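Local atomic coordinates of 2-c-methyl-d-erythritol 4-phosphate cytidylyltransferase (Streptococcus pneumoniae, PDB entry 2VSH), a protein that transfers the cytidylyl group of CTP to D-ribitol 5-phosphate, making the CDP-activated ribitol used for teichoic acid precursors. Residues V223-L226 / K227-K230. Numbering follows the deposited sequence.
Sequences VTDL and KIAK
K227 opens the second turn of the C-terminal helix 223-232: its backbone N-H is donated to V223 O, N to O 3.2 Å, the most bent of four successive i to i+4 bonds (N-H...O 153°). Its CG lies beside the backbone N (chi1 -59°), which brings that methylene to 3.1 Å from V223 O; from there the extended chain runs back alongside the first turn, and NZ hydrogen-bonds to S231 OG of the second subunit. I228 N bonds to T224 O. The CG1 branch of I228 leans over the same oxygen, and CD1 at its end reaches T224 CG2 at 4.1 Å, the two side chains crossing at a slant. Both also pack on I228 of the second subunit. A229 N forms the straightest bond, 2.9 Å to D225 O at 174°, while its methyl faces inward onto L28 and I220. D225 itself turns its carboxylate back to the residues just before the helix, where OD2 accepts from the backbone N-H groups of T221 and T222. K230 N closes the series on L226 O, and its CE touches both methyls of L226, CD1 and CD2, each at 4.2 Å. The work is thus divided: backbone bonds hold the turn, the T224 and I228 carbons and the K227 ammonium go to the dimer interface, and the D225 carboxylate binds the N-H groups at the N-terminal end.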
# COMPACT_ATOMS: atom_id res chain seq x y z
N VAL A 223 -13.91 -0.61 4.53
CA VAL A 223 -14.96 -1.58 4.19
C VAL A 223 -14.50 -2.53 3.06
O VAL A 223 -14.97 -3.67 2.97
CB VAL A 223 -16.32 -0.89 3.84
CG1 VAL A 223 -17.49 -1.86 4.02
CG2 VAL A 223 -16.55 0.31 4.74
N THR A 224 -13.57 -2.08 2.22
CA THR A 224 -12.91 -2.97 1.24
C THR A 224 -12.04 -4.02 1.95
O THR A 224 -12.07 -5.20 1.59
CB THR A 224 -12.07 -2.17 0.23
OG1 THR A 224 -12.95 -1.36 -0.56
CG2 THR A 224 -11.28 -3.10 -0.71
N ASP A 225 -11.29 -3.61 2.96
CA ASP A 225 -10.47 -4.57 3.74
C ASP A 225 -11.36 -5.61 4.40
O ASP A 225 -10.99 -6.79 4.47
CB ASP A 225 -9.65 -3.86 4.80
CG ASP A 225 -8.66 -2.90 4.22
OD1 ASP A 225 -8.23 -3.11 3.07
OD2 ASP A 225 -8.32 -1.92 4.90
N LEU A 226 -12.52 -5.17 4.88
CA LEU A 226 -13.51 -6.05 5.49
C LEU A 226 -13.98 -7.14 4.51
O LEU A 226 -14.10 -8.31 4.90
CB LEU A 226 -14.72 -5.23 5.96
CG LEU A 226 -15.49 -5.54 7.25
CD1 LEU A 226 -16.96 -5.23 7.05
CD2 LEU A 226 -15.31 -6.99 7.76
N LYS A 227 -14.25 -6.74 3.27
CA LYS A 227 -14.65 -7.66 2.19
C LYS A 227 -13.56 -8.70 1.93
O LYS A 227 -13.84 -9.88 1.79
CB LYS A 227 -14.90 -6.91 0.89
CG LYS A 227 -15.95 -5.84 0.91
CD LYS A 227 -16.08 -5.29 -0.52
CE LYS A 227 -17.08 -4.14 -0.59
NZ LYS A 227 -17.15 -3.59 -1.98
N ILE A 228 -12.32 -8.23 1.84
CA ILE A 228 -11.17 -9.11 1.67
C ILE A 228 -11.13 -10.11 2.85
O ILE A 228 -11.13 -11.32 2.62
CB ILE A 228 -9.85 -8.32 1.52
CG1 ILE A 228 -9.90 -7.46 0.25
CG2 ILE A 228 -8.64 -9.27 1.44
CD1 ILE A 228 -8.86 -6.33 0.21
N ALA A 229 -11.16 -9.61 4.08
CA ALA A 229 -11.19 -10.47 5.27
C ALA A 229 -12.26 -11.56 5.22
O ALA A 229 -11.98 -12.74 5.49
CB ALA A 229 -11.34 -9.63 6.54
N LYS A 230 -13.49 -11.18 4.85
CA LYS A 230 -14.59 -12.13 4.71
C LYS A 230 -14.31 -13.22 3.66
O LYS A 230 -14.64 -14.38 3.88
CB LYS A 230 -15.89 -11.41 4.31
CG LYS A 230 -16.49 -10.49 5.35
CD LYS A 230 -17.86 -10.02 4.84
CE LYS A 230 -18.41 -8.87 5.66
NZ LYS A 230 -19.70 -8.39 5.09